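Local coordinates for protein beta-hexosaminidase Amuc_2018 (Akkermansia muciniphila, PDB 6JEB) that hydrolyses terminal non-reducing N-acetylhexosamine residues from N-glycans and chitobiose, as a zinc-containing glycoside hydrolase of family 20, at residues 32-37 against 49-54; 259-264 against 281-286; 351-356 against 397-402. All blocks are in the same frame, centred on the assembly; numbering follows the deposited sequence.

Contact 1 (32-37 against 49-54); sequences PTLETD and HLASGG
Leu34 reaches across to Ala51, Ser52 and Gly53 where strand 47-52 ends and the chain turns into helix 55-73. Its CB lies beside the backbone of Gly53, 3.7 Å from Gly53 N. With CG anti to the carbonyl carbon (chi1 -71°), the chain is carried along the strand, and of the two methyl branches CD1 makes the contact. Leu34 CD1 comes to 3.6 Å from Ala51 O, passes near the CA of Ser52, and meets Ala51 CB at 4.2 Å. Arg40 of the neighbouring strand 39-44 touches both Leu34 and Ala51.

Most of the remaining contact is backbone. Gly53 CA sits 3.4 Å from Leu34 O and 3.2 Å from Glu35 O, two CA-H...O contacts of which the second is the straighter, with 145° at the hydrogen. A side chain on Gly53 would run into Glu35 O, so the close approach depends on glycine. Thr36 adds its methyl CG2, 3.8 Å from Gly53 O. A water sits between Leu34 O and Gly53 O, but it has other acceptors nearby and cannot serve all of them at once.

No direct hydrogen bond joins 32-37 to 49-54. The loop rests on this strand end in domain 2 through weak CH donors, one leucine methyl and solvent, far from the catalytic and zinc sites, and its fit is one of shape more than of polar pairing.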
ATOM      1  N   PRO A  32       7.810  28.293  12.489  1.00 23.40           N
ATOM      2  CA  PRO A  32       6.409  28.495  12.078  1.00 28.50           C
ATOM      3  C   PRO A  32       6.233  28.709  10.593  1.00 30.93           C
ATOM      4  O   PRO A  32       5.131  28.474  10.075  1.00 32.80           O
ATOM      5  CB  PRO A  32       6.003  29.756  12.849  1.00 29.36           C
ATOM      6  CG  PRO A  32       7.298  30.507  13.016  1.00 29.10           C
ATOM      7  CD  PRO A  32       8.346  29.449  13.230  1.00 25.06           C
ATOM      8  N   THR A  33       7.288  29.129   9.895  0.60 32.79           N
ATOM      9  CA  THR A  33       7.181  29.515   8.496  0.60 38.52           C
ATOM     10  C   THR A  33       6.977  28.310   7.587  0.60 34.28           C
ATOM     11  O   THR A  33       6.365  28.438   6.521  0.60 38.45           O
ATOM     12  CB  THR A  33       8.455  30.252   8.092  0.60 45.08           C
ATOM     13  OG1 THR A  33       9.512  29.300   7.912  0.60 50.62           O
ATOM     14  CG2 THR A  33       8.863  31.217   9.190  0.60 45.18           C
ATOM     15  N   LEU A  34       7.484  27.147   7.981  1.00 23.18           N
ATOM     16  CA  LEU A  34       7.383  25.949   7.165  1.00 18.67           C
ATOM     17  C   LEU A  34       6.082  25.222   7.473  1.00 17.70           C
ATOM     18  O   LEU A  34       5.588  25.244   8.603  1.00 18.83           O
ATOM     19  CB  LEU A  34       8.548  25.003   7.459  1.00 18.66           C
ATOM     20  CG  LEU A  34       9.934  25.437   6.972  1.00 18.94           C
ATOM     21  CD1 LEU A  34      11.004  24.510   7.548  1.00 19.80           C
ATOM     22  CD2 LEU A  34       9.991  25.439   5.455  1.00 21.99           C
ATOM     23  N   GLU A  35       5.526  24.576   6.456  1.00 17.09           N
ATOM     24  CA  GLU A  35       4.358  23.741   6.685  1.00 16.56           C
ATOM     25  C   GLU A  35       4.743  22.520   7.523  1.00 15.30           C
ATOM     26  O   GLU A  35       5.919  22.158   7.638  1.00 14.85           O
ATOM     27  CB  GLU A  35       3.731  23.328   5.354  1.00 18.68           C
ATOM     28  CG  GLU A  35       3.262  24.511   4.495  1.00 22.88           C
ATOM     29  CD  GLU A  35       2.212  25.373   5.179  1.00 30.66           C
ATOM     30  OE1 GLU A  35       1.273  24.809   5.784  1.00 33.50           O
ATOM     31  OE2 GLU A  35       2.326  26.619   5.104  1.00 32.60           O
ATOM     32  N   THR A  36       3.736  21.882   8.126  1.00 15.74           N
ATOM     33  CA  THR A  36       4.023  20.843   9.115  1.00 16.28           C
ATOM     34  C   THR A  36       4.678  19.613   8.504  1.00 15.40           C
ATOM     35  O   THR A  36       5.301  18.835   9.241  1.00 15.40           O
ATOM     36  CB  THR A  36       2.765  20.441   9.886  1.00 18.10           C
ATOM     37  OG1 THR A  36       1.794  19.907   8.979  1.00 19.99           O
ATOM     38  CG2 THR A  36       2.174  21.646  10.611  1.00 20.46           C
ATOM     39  N   ASP A  37       4.548  19.423   7.190  1.00 13.94           N
ATOM     40  CA  ASP A  37       5.154  18.312   6.466  1.00 12.95           C
ATOM     41  C   ASP A  37       6.448  18.703   5.760  1.00 12.45           C
ATOM     42  O   ASP A  37       6.969  17.916   4.960  1.00 13.99           O
ATOM     43  CB  ASP A  37       4.161  17.732   5.446  1.00 14.24           C
ATOM     44  CG  ASP A  37       3.694  18.769   4.420  1.00 15.07           C
ATOM     45  OD1 ASP A  37       3.723  19.974   4.716  1.00 18.00           O
ATOM     46  OD2 ASP A  37       3.278  18.382   3.313  1.00 16.22           O
ATOM     47  N   HIS A  49      22.104  21.756   9.864  1.00 13.42           N
ATOM     48  CA  HIS A  49      21.046  22.447  10.586  1.00 13.18           C
ATOM     49  C   HIS A  49      19.707  22.003  10.025  1.00 14.22           C
ATOM     50  O   HIS A  49      19.481  22.099   8.813  1.00 14.46           O
ATOM     51  CB  HIS A  49      21.178  23.957  10.398  1.00 14.28           C
ATOM     52  CG  HIS A  49      22.475  24.506  10.890  1.00 16.12           C
ATOM     53  ND1 HIS A  49      22.670  24.880  12.202  1.00 18.44           N
ATOM     54  CD2 HIS A  49      23.648  24.739  10.253  1.00 19.16           C
ATOM     55  CE1 HIS A  49      23.904  25.331  12.349  1.00 19.37           C
ATOM     56  NE2 HIS A  49      24.518  25.256  11.182  1.00 20.04           N
ATOM     57  N   LEU A  50      18.823  21.527  10.898  1.00 13.63           N
ATOM     58  CA  LEU A  50      17.499  21.075  10.495  1.00 13.01           C
ATOM     59  C   LEU A  50      16.444  22.024  11.046  1.00 12.81           C
ATOM     60  O   LEU A  50      16.422  22.309  12.245  1.00 14.33           O
ATOM     61  CB  LEU A  50      17.241  19.650  10.988  1.00 13.28           C
ATOM     62  CG  LEU A  50      15.871  19.069  10.619  1.00 13.19           C
ATOM     63  CD1 LEU A  50      15.672  18.974   9.116  1.00 14.72           C
ATOM     64  CD2 LEU A  50      15.713  17.694  11.253  1.00 15.88           C
ATOM     65  N   ALA A  51      15.587  22.526  10.166  1.00 13.49           N
ATOM     66  CA  ALA A  51      14.394  23.266  10.549  1.00 13.07           C
ATOM     67  C   ALA A  51      13.203  22.520   9.974  1.00 13.24           C
ATOM     68  O   ALA A  51      13.277  21.994   8.863  1.00 14.18           O
ATOM     69  CB  ALA A  51      14.427  24.685   9.971  1.00 14.97           C
ATOM     70  N   SER A  52      12.110  22.446  10.727  1.00 12.21           N
ATOM     71  CA  SER A  52      10.937  21.738  10.235  1.00 12.62           C
ATOM     72  C   SER A  52       9.684  22.445  10.721  1.00 12.73           C
ATOM     73  O   SER A  52       9.706  23.157  11.725  1.00 15.25           O
ATOM     74  CB  SER A  52      10.953  20.265  10.664  1.00 16.57           C
ATOM     75  OG  SER A  52      11.031  20.162  12.071  1.00 19.72           O
ATOM     76  N   GLY A  53       8.582  22.251   9.992  1.00 12.74           N
ATOM     77  CA  GLY A  53       7.337  22.883  10.391  1.00 13.93           C
ATOM     78  C   GLY A  53       6.518  22.106  11.395  1.00 14.33           C
ATOM     79  O   GLY A  53       5.541  22.635  11.937  1.00 17.84           O
ATOM     80  N   GLY A  54       6.889  20.855  11.643  1.00 13.35           N
ATOM     81  CA  GLY A  54       6.145  20.005  12.554  1.00 14.61           C
ATOM     82  C   GLY A  54       6.820  18.656  12.618  1.00 14.73           C
ATOM     83  O   GLY A  54       7.830  18.411  11.950  1.00 14.99           O
TER
HETATM   84  O   HOH W   1       4.908  25.174  11.663  1.00 34.46           O

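Contact 2 (259-264 against 281-286); sequences APTELW and DEQEQM
Next to the four-cysteine zinc site of Cys206, Cys226, Cys267 and Cys270, Trp264 meets Gln285 and Met286. The Trp264 side chain comes within about 4 Å of the zinc ion (nearest atoms), and Gln285 touches Cys270. The amide of Gln285 lies over one indole face, the two planes only 9° apart, and Gln285 NE2 approaches Trp264 CD2 to 3.4 Å, offset toward the rim. Its reach comes from a chain extended beyond CG, with CG anti to the backbone N (chi1 -171°). Two outside bonds steady this stack: Arg274 NH1 with Gln285 OE1, and Trp264 NE1 with Val225 O.

Met286 meets the same ring in a Met-aromatic contact. Its SD is 4.9 Å from the centroid of the six-membered ring of Trp264 and 59° off the ring normal, an oblique placement. Bends at chi2 and chi3 fold its methyl back, so that Met286 CE lies 3.7 Å from Trp264 CZ3 and also packs against Thr261 CG2 and Ala259 CB.

Thr261 presses its CB to 3.5 Å from CB of Glu282, while polar links here run through water. A water 2.7 Å from Thr261 OG1 donates to Glu282 OE1, whose other oxygen, OE2, forms a salt bridge with Arg274 NE. Gln283 OE1 bonds Asn311 ND2, holding the amide while its NE2 serves two waters, one shared with Thr261 OG1, the other with Ala259 O. Asp281 OD1 caps the helix start, accepting from Glu284 N at 2.9 Å.

Ala259 directly follows the active-site residue Glu258, beyond strand 251-253. The contact therefore sets the chain leaving that barrel strand, and the first turn of helix 262-266, against the N-terminal turn of helix 282-299, which runs on to the adjacent parallel strand 303-307.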
ATOM      1  N   ALA A 259     -15.717  -8.444  -7.590  1.00 15.63           N
ATOM      2  CA  ALA A 259     -16.881  -8.977  -6.885  1.00 15.63           C
ATOM      3  C   ALA A 259     -18.028  -9.124  -7.878  1.00 18.18           C
ATOM      4  O   ALA A 259     -18.977  -8.323  -7.869  1.00 18.78           O
ATOM      5  CB  ALA A 259     -17.273  -8.082  -5.709  1.00 17.68           C
ATOM      6  N   PRO A 260     -17.987 -10.145  -8.738  1.00 18.57           N
ATOM      7  CA  PRO A 260     -19.105 -10.364  -9.661  1.00 19.22           C
ATOM      8  C   PRO A 260     -20.355 -10.710  -8.867  1.00 17.45           C
ATOM      9  O   PRO A 260     -20.290 -11.339  -7.811  1.00 19.52           O
ATOM     10  CB  PRO A 260     -18.636 -11.556 -10.498  1.00 20.16           C
ATOM     11  CG  PRO A 260     -17.745 -12.318  -9.580  1.00 20.15           C
ATOM     12  CD  PRO A 260     -17.028 -11.266  -8.760  1.00 19.61           C
ATOM     13  N   THR A 261     -21.508 -10.291  -9.382  1.00 17.75           N
ATOM     14  CA  THR A 261     -22.727 -10.338  -8.585  1.00 17.60           C
ATOM     15  C   THR A 261     -23.663 -11.483  -8.957  1.00 18.03           C
ATOM     16  O   THR A 261     -24.803 -11.506  -8.484  1.00 19.01           O
ATOM     17  CB  THR A 261     -23.458  -9.001  -8.656  1.00 19.21           C
ATOM     18  OG1 THR A 261     -23.617  -8.629 -10.026  1.00 20.78           O
ATOM     19  CG2 THR A 261     -22.668  -7.916  -7.920  1.00 19.91           C
ATOM     20  N   GLU A 262     -23.193 -12.443  -9.755  1.00 17.67           N
ATOM     21  CA  GLU A 262     -24.013 -13.578 -10.177  1.00 19.07           C
ATOM     22  C   GLU A 262     -24.740 -14.240  -9.007  1.00 18.75           C
ATOM     23  O   GLU A 262     -25.936 -14.544  -9.099  1.00 20.06           O
ATOM     24  CB  GLU A 262     -23.125 -14.595 -10.894  1.00 24.15           C
ATOM     25  CG  GLU A 262     -23.809 -15.906 -11.209  1.00 30.72           C
ATOM     26  CD  GLU A 262     -22.846 -16.944 -11.747  1.00 36.92           C
ATOM     27  OE1 GLU A 262     -21.778 -16.557 -12.266  1.00 38.57           O
ATOM     28  OE2 GLU A 262     -23.154 -18.150 -11.643  1.00 39.87           O
ATOM     29  N   LEU A 263     -24.033 -14.489  -7.899  1.00 17.42           N
ATOM     30  CA  LEU A 263     -24.673 -15.211  -6.800  1.00 17.01           C
ATOM     31  C   LEU A 263     -25.667 -14.341  -6.037  1.00 16.80           C
ATOM     32  O   LEU A 263     -26.668 -14.863  -5.532  1.00 18.39           O
ATOM     33  CB  LEU A 263     -23.637 -15.851  -5.869  1.00 17.27           C
ATOM     34  CG  LEU A 263     -22.774 -16.940  -6.518  1.00 18.06           C
ATOM     35  CD1 LEU A 263     -21.928 -17.675  -5.474  1.00 18.32           C
ATOM     36  CD2 LEU A 263     -23.632 -17.925  -7.308  1.00 19.41           C
ATOM     37  N   TRP A 264     -25.412 -13.029  -5.930  1.00 16.19           N
ATOM     38  CA  TRP A 264     -26.433 -12.128  -5.399  1.00 16.10           C
ATOM     39  C   TRP A 264     -27.684 -12.149  -6.268  1.00 15.66           C
ATOM     40  O   TRP A 264     -28.811 -12.144  -5.751  1.00 18.36           O
ATOM     41  CB  TRP A 264     -25.899 -10.699  -5.318  1.00 15.89           C
ATOM     42  CG  TRP A 264     -25.079 -10.398  -4.101  1.00 15.25           C
ATOM     43  CD1 TRP A 264     -24.726 -11.268  -3.094  1.00 15.34           C
ATOM     44  CD2 TRP A 264     -24.532  -9.125  -3.741  1.00 15.68           C
ATOM     45  NE1 TRP A 264     -23.976 -10.607  -2.147  1.00 15.28           N
ATOM     46  CE2 TRP A 264     -23.845  -9.292  -2.519  1.00 14.76           C
ATOM     47  CE3 TRP A 264     -24.554  -7.856  -4.337  1.00 16.51           C
ATOM     48  CZ2 TRP A 264     -23.188  -8.238  -1.879  1.00 16.03           C
ATOM     49  CZ3 TRP A 264     -23.901  -6.811  -3.704  1.00 16.50           C
ATOM     50  CH2 TRP A 264     -23.222  -7.007  -2.488  1.00 16.17           C
ATOM     51  N   ASP A 281     -31.040  -3.628  -9.895  1.00 29.97           N
ATOM     52  CA  ASP A 281     -29.941  -4.503 -10.272  1.00 28.30           C
ATOM     53  C   ASP A 281     -29.020  -4.679  -9.073  1.00 26.20           C
ATOM     54  O   ASP A 281     -29.251  -4.132  -7.991  1.00 25.74           O
ATOM     55  CB  ASP A 281     -29.186  -3.972 -11.500  1.00 28.49           C
ATOM     56  CG  ASP A 281     -28.615  -2.573 -11.292  1.00 29.96           C
ATOM     57  OD1 ASP A 281     -28.037  -2.296 -10.220  1.00 28.49           O
ATOM     58  OD2 ASP A 281     -28.714  -1.747 -12.223  1.00 32.64           O
ATOM     59  N   GLU A 282     -27.950  -5.437  -9.288  1.00 22.34           N
ATOM     60  CA  GLU A 282     -27.034  -5.752  -8.207  1.00 20.95           C
ATOM     61  C   GLU A 282     -26.003  -4.658  -7.967  1.00 19.89           C
ATOM     62  O   GLU A 282     -25.328  -4.688  -6.931  1.00 20.21           O
ATOM     63  CB  GLU A 282     -26.364  -7.107  -8.454  1.00 20.28           C
ATOM     64  CG  GLU A 282     -27.307  -8.303  -8.342  1.00 20.55           C
ATOM     65  CD  GLU A 282     -28.300  -8.385  -9.495  1.00 22.63           C
ATOM     66  OE1 GLU A 282     -27.894  -8.186 -10.662  1.00 24.73           O
ATOM     67  OE2 GLU A 282     -29.496  -8.622  -9.231  1.00 26.24           O
ATOM     68  N   GLN A 283     -25.864  -3.690  -8.884  1.00 20.91           N
ATOM     69  CA  GLN A 283     -25.032  -2.530  -8.579  1.00 20.11           C
ATOM     70  C   GLN A 283     -25.707  -1.632  -7.550  1.00 19.85           C
ATOM     71  O   GLN A 283     -25.040  -1.080  -6.668  1.00 19.93           O
ATOM     72  CB  GLN A 283     -24.672  -1.757  -9.850  1.00 19.58           C
ATOM     73  CG  GLN A 283     -23.697  -2.481 -10.761  1.00 21.97           C
ATOM     74  CD  GLN A 283     -22.357  -2.736 -10.093  1.00 22.81           C
ATOM     75  OE1 GLN A 283     -21.579  -1.809  -9.876  1.00 23.64           O
ATOM     76  NE2 GLN A 283     -22.083  -3.996  -9.754  1.00 23.74           N
ATOM     77  N   GLU A 284     -27.030  -1.472  -7.641  1.00 20.82           N
ATOM     78  CA  GLU A 284     -27.760  -0.797  -6.570  0.50 23.23           C
ATOM     79  C   GLU A 284     -27.605  -1.550  -5.258  1.00 21.40           C
ATOM     80  O   GLU A 284     -27.465  -0.945  -4.191  1.00 21.05           O
ATOM     81  CB  GLU A 284     -29.244  -0.696  -6.922  0.50 26.89           C
ATOM     82  CG  GLU A 284     -29.628   0.487  -7.773  0.50 32.00           C
ATOM     83  CD  GLU A 284     -31.129   0.679  -7.811  0.50 37.04           C
ATOM     84  OE1 GLU A 284     -31.692   1.204  -6.824  0.50 38.90           O
ATOM     85  OE2 GLU A 284     -31.748   0.280  -8.818  0.50 39.00           O
ATOM     86  N   GLN A 285     -27.626  -2.882  -5.320  1.00 20.02           N
ATOM     87  CA  GLN A 285     -27.418  -3.666  -4.111  1.00 17.44           C
ATOM     88  C   GLN A 285     -26.016  -3.446  -3.555  1.00 17.35           C
ATOM     89  O   GLN A 285     -25.833  -3.321  -2.338  1.00 18.77           O
ATOM     90  CB  GLN A 285     -27.651  -5.143  -4.405  1.00 18.69           C
ATOM     91  CG  GLN A 285     -27.669  -5.984  -3.141  1.00 18.87           C
ATOM     92  CD  GLN A 285     -27.939  -7.451  -3.402  1.00 21.49           C
ATOM     93  OE1 GLN A 285     -28.486  -7.823  -4.441  1.00 24.00           O
ATOM     94  NE2 GLN A 285     -27.553  -8.295  -2.455  1.00 21.73           N
ATOM     95  N   MET A 286     -25.012  -3.386  -4.439  1.00 17.12           N
ATOM     96  CA  MET A 286     -23.642  -3.132  -4.005  1.00 17.42           C
ATOM     97  C   MET A 286     -23.523  -1.762  -3.348  1.00 17.59           C
ATOM     98  O   MET A 286     -22.864  -1.619  -2.312  1.00 17.12           O
ATOM     99  CB  MET A 286     -22.690  -3.237  -5.201  1.00 16.52           C
ATOM    100  CG  MET A 286     -21.195  -3.153  -4.855  1.00 17.01           C
ATOM    101  SD  MET A 286     -20.543  -4.630  -4.040  1.00 18.26           S
ATOM    102  CE  MET A 286     -20.728  -5.868  -5.321  1.00 18.99           C
TER
HETATM  103  O   HOH W   2     -19.741  -5.890  -9.029  1.00 23.09           O
HETATM  104  O   HOH W   3     -25.683  -9.553 -11.439  1.00 25.35           O
HETATM  105  O   HOH W   4     -23.670  -6.035 -11.054  1.00 26.19           O

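Contact 3 (351-356 against 397-402); sequences CYLDFP and APVWAE. With ACM (acetamide), chain C.
Tyr352 and Trp400 meet as two walls of the acetamide pocket, and one backbone hydrogen bond ties the tyrosine's loop to the strand end. Leu353 N donates to Pro398 O at 3.0 Å, nearly along the C=O axis. Tyr352 OH donates to the acetamide O at 2.7 Å, the acceptor lying at the ring edge in its plane; Asp257 OD2 also bonds the ligand. One water donates to both Asp354 OD2 and Glu402 OE1.

Aromatic contact is oblique. The Tyr352 ring and the five-membered ring of Trp400 have centroids 4.5 Å apart and planes at 57°, with Trp400 NE1 over the tyrosine face, toward its rim, 3.1 Å from Tyr352 CE2. Apolar packing backs this up: Pro398 CG lies 3.6 Å from Tyr352 CE1, and Leu353 CD1 is 3.8 Å from Ala397 CB.

The carboxylate contact is at an edge. Asp354 holds CG between its backbone N and carbonyl carbon (chi1 54°), which lays the carboxylate alongside the indole, OD1 3.4 Å from Trp400 CD1, with the planes 68° apart. A phenylalanine at Tyr352 would probably keep much of the ring packing yet leave the acetamide oxygen without its hydroxyl donor.

Asp354 OD1 and Trp400 N are buried without a partner in the model, and both residues bind substrate. Acetamide resembles the substrate's N-acetyl group, so the tyrosine bond is consistent with orienting that carbonyl for substrate-assisted catalysis, while Asp354 and Glu402, also substrate-binding, share a water whose place a sugar hydroxyl could perhaps take.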
ATOM      1  N   CYS A 351       2.164   0.405 -10.895  1.00 15.33           N
ATOM      2  CA  CYS A 351       2.223   0.314  -9.441  1.00 14.43           C
ATOM      3  C   CYS A 351       2.057  -1.089  -8.901  1.00 14.15           C
ATOM      4  O   CYS A 351       2.200  -1.281  -7.685  1.00 13.27           O
ATOM      5  CB  CYS A 351       1.126   1.179  -8.802  1.00 14.96           C
ATOM      6  SG  CYS A 351       1.207   2.918  -9.241  1.00 16.98           S
ATOM      7  N   TYR A 352       1.739  -2.064  -9.749  1.00 14.47           N
ATOM      8  CA  TYR A 352       1.523  -3.437  -9.301  1.00 13.73           C
ATOM      9  C   TYR A 352       2.884  -4.122  -9.271  1.00 13.27           C
ATOM     10  O   TYR A 352       3.381  -4.600 -10.295  1.00 14.33           O
ATOM     11  CB  TYR A 352       0.497  -4.133 -10.195  1.00 14.26           C
ATOM     12  CG  TYR A 352      -0.912  -3.976  -9.664  1.00 14.26           C
ATOM     13  CD1 TYR A 352      -1.319  -2.783  -9.061  1.00 14.29           C
ATOM     14  CD2 TYR A 352      -1.837  -5.016  -9.753  1.00 15.09           C
ATOM     15  CE1 TYR A 352      -2.603  -2.631  -8.555  1.00 14.77           C
ATOM     16  CE2 TYR A 352      -3.125  -4.874  -9.253  1.00 14.54           C
ATOM     17  CZ  TYR A 352      -3.498  -3.680  -8.647  1.00 14.04           C
ATOM     18  OH  TYR A 352      -4.763  -3.546  -8.126  1.00 15.05           O
ATOM     19  N   LEU A 353       3.497  -4.162  -8.086  1.00 12.55           N
ATOM     20  CA  LEU A 353       4.871  -4.630  -7.978  1.00 13.72           C
ATOM     21  C   LEU A 353       4.973  -6.146  -7.880  1.00 13.98           C
ATOM     22  O   LEU A 353       6.090  -6.673  -7.780  1.00 14.89           O
ATOM     23  CB  LEU A 353       5.596  -3.930  -6.824  1.00 13.90           C
ATOM     24  CG  LEU A 353       5.557  -2.398  -6.934  1.00 14.46           C
ATOM     25  CD1 LEU A 353       6.413  -1.741  -5.856  1.00 16.77           C
ATOM     26  CD2 LEU A 353       5.968  -1.912  -8.343  1.00 16.56           C
ATOM     27  N   ASP A 354       3.845  -6.859  -7.920  1.00 13.60           N
ATOM     28  CA  ASP A 354       3.913  -8.300  -8.115  1.00 13.78           C
ATOM     29  C   ASP A 354       4.336  -8.664  -9.536  1.00 14.46           C
ATOM     30  O   ASP A 354       4.809  -9.783  -9.756  1.00 15.36           O
ATOM     31  CB  ASP A 354       2.581  -8.967  -7.733  1.00 14.84           C
ATOM     32  CG  ASP A 354       1.372  -8.361  -8.448  1.00 15.85           C
ATOM     33  OD1 ASP A 354       1.319  -7.124  -8.626  1.00 16.20           O
ATOM     34  OD2 ASP A 354       0.451  -9.130  -8.813  1.00 17.35           O
ATOM     35  N   PHE A 355       4.197  -7.745 -10.493  1.00 14.40           N
ATOM     36  CA  PHE A 355       4.551  -8.053 -11.874  1.00 14.08           C
ATOM     37  C   PHE A 355       6.073  -8.128 -12.001  1.00 14.56           C
ATOM     38  O   PHE A 355       6.796  -7.457 -11.258  1.00 15.07           O
ATOM     39  CB  PHE A 355       4.021  -6.969 -12.821  1.00 14.73           C
ATOM     40  CG  PHE A 355       2.502  -6.869 -12.895  1.00 17.42           C
ATOM     41  CD1 PHE A 355       1.674  -7.741 -12.198  1.00 17.72           C
ATOM     42  CD2 PHE A 355       1.914  -5.880 -13.670  1.00 19.54           C
ATOM     43  CE1 PHE A 355       0.279  -7.633 -12.279  1.00 17.37           C
ATOM     44  CE2 PHE A 355       0.528  -5.761 -13.757  1.00 20.23           C
ATOM     45  CZ  PHE A 355      -0.290  -6.641 -13.061  1.00 18.33           C
ATOM     46  N   PRO A 356       6.591  -8.948 -12.922  1.00 15.32           N
ATOM     47  CA  PRO A 356       8.050  -9.055 -13.067  1.00 16.75           C
ATOM     48  C   PRO A 356       8.655  -7.733 -13.522  1.00 16.60           C
ATOM     49  O   PRO A 356       8.050  -6.980 -14.287  1.00 17.26           O
ATOM     50  CB  PRO A 356       8.225 -10.148 -14.130  1.00 16.53           C
ATOM     51  CG  PRO A 356       6.939 -10.119 -14.918  1.00 16.17           C
ATOM     52  CD  PRO A 356       5.870  -9.788 -13.898  1.00 15.52           C
ATOM     53  N   ALA A 397       1.413   1.547  -4.123  1.00 11.99           N
ATOM     54  CA  ALA A 397       1.908   0.393  -4.875  1.00 11.47           C
ATOM     55  C   ALA A 397       1.656  -0.902  -4.117  1.00 12.52           C
ATOM     56  O   ALA A 397       2.301  -1.144  -3.080  1.00 12.68           O
ATOM     57  CB  ALA A 397       3.401   0.547  -5.166  1.00 12.81           C
ATOM     58  N   PRO A 398       0.752  -1.757  -4.586  1.00 11.77           N
ATOM     59  CA  PRO A 398       0.552  -3.062  -3.936  1.00 13.13           C
ATOM     60  C   PRO A 398       1.608  -4.072  -4.352  1.00 13.03           C
ATOM     61  O   PRO A 398       1.980  -4.174  -5.527  1.00 14.51           O
ATOM     62  CB  PRO A 398      -0.828  -3.509  -4.447  1.00 14.29           C
ATOM     63  CG  PRO A 398      -1.425  -2.305  -5.139  1.00 19.61           C
ATOM     64  CD  PRO A 398      -0.280  -1.469  -5.596  1.00 13.96           C
ATOM     65  N   VAL A 399       2.068  -4.854  -3.372  1.00 12.44           N
ATOM     66  CA  VAL A 399       2.959  -5.973  -3.656  1.00 13.72           C
ATOM     67  C   VAL A 399       2.184  -7.266  -3.418  1.00 12.92           C
ATOM     68  O   VAL A 399       2.387  -7.961  -2.412  1.00 13.71           O
ATOM     69  CB  VAL A 399       4.271  -5.907  -2.851  1.00 14.06           C
ATOM     70  CG1 VAL A 399       5.334  -6.781  -3.519  1.00 17.44           C
ATOM     71  CG2 VAL A 399       4.780  -4.464  -2.729  1.00 15.27           C
ATOM     72  N   TRP A 400       1.281  -7.588  -4.342  1.00 13.01           N
ATOM     73  CA  TRP A 400       0.427  -8.760  -4.187  1.00 12.73           C
ATOM     74  C   TRP A 400       1.284 -10.013  -4.073  1.00 13.27           C
ATOM     75  O   TRP A 400       2.312 -10.146  -4.742  1.00 13.99           O
ATOM     76  CB  TRP A 400      -0.492  -8.883  -5.398  1.00 12.81           C
ATOM     77  CG  TRP A 400      -1.406  -7.706  -5.580  1.00 13.35           C
ATOM     78  CD1 TRP A 400      -1.300  -6.710  -6.516  1.00 14.02           C
ATOM     79  CD2 TRP A 400      -2.579  -7.418  -4.813  1.00 12.88           C
ATOM     80  NE1 TRP A 400      -2.339  -5.816  -6.372  1.00 13.31           N
ATOM     81  CE2 TRP A 400      -3.144  -6.234  -5.340  1.00 12.36           C
ATOM     82  CE3 TRP A 400      -3.216  -8.058  -3.738  1.00 12.45           C
ATOM     83  CZ2 TRP A 400      -4.298  -5.660  -4.815  1.00 13.28           C
ATOM     84  CZ3 TRP A 400      -4.372  -7.494  -3.221  1.00 13.76           C
ATOM     85  CH2 TRP A 400      -4.906  -6.309  -3.765  1.00 14.08           C
ATOM     86  N   ALA A 401       0.852 -10.945  -3.222  1.00 12.24           N
ATOM     87  CA  ALA A 401       1.742 -12.018  -2.795  1.00 12.02           C
ATOM     88  C   ALA A 401       1.231 -13.416  -3.120  1.00 13.51           C
ATOM     89  O   ALA A 401       1.692 -14.380  -2.503  1.00 14.40           O
ATOM     90  CB  ALA A 401       2.101 -11.883  -1.314  1.00 12.19           C
ATOM     91  N   GLU A 402       0.308 -13.562  -4.080  1.00 13.44           N
ATOM     92  CA  GLU A 402      -0.061 -14.907  -4.525  1.00 14.51           C
ATOM     93  C   GLU A 402       1.184 -15.755  -4.752  1.00 13.81           C
ATOM     94  O   GLU A 402       1.229 -16.933  -4.368  1.00 16.46           O
ATOM     95  CB  GLU A 402      -0.868 -14.859  -5.834  1.00 15.39           C
ATOM     96  CG  GLU A 402      -2.298 -14.332  -5.731  1.00 16.53           C
ATOM     97  CD  GLU A 402      -2.399 -12.843  -5.998  1.00 16.96           C
ATOM     98  OE1 GLU A 402      -1.403 -12.128  -5.762  1.00 16.47           O
ATOM     99  OE2 GLU A 402      -3.470 -12.388  -6.462  1.00 19.51           O
TER
HETATM  100  C1  ACM C 502      -7.023  -5.884  -7.258  1.00 15.50           C
HETATM  101  O   ACM C 502      -6.070  -5.882  -7.971  1.00 17.41           O
HETATM  102  N   ACM C 502      -7.787  -7.086  -7.151  1.00 12.42           N
HETATM  103  C2  ACM C 502      -7.478  -4.676  -6.460  1.00 14.59           C
HETATM  104  O   HOH W   5       0.216 -11.679  -7.852  1.00 17.29           O

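In the fold
From the N terminus the three contacts follow in series, none nesting in or crossing another. Contact 1 closes a short excursion, the strand 39-44 with its return on 47-52, within domain 2. Contact 2, on the opposite side of the chain's centre, closes the helical link that carries two of the four zinc cysteines, between parallel strands 251-253 and 303-307 of the TIM-barrel catalytic domain. Contact 3 closes a longer stretch, joining the loop after strand 342-345 to the end of the adjacent barrel strand 392-399. Contacts 2 and 3 share that domain, nearest atoms about 12 Å apart: contact 3 lines the acetamide pocket and contact 2 lies further out, beside the zinc site. Contacts 1 and 2 have centres about 49 Å apart.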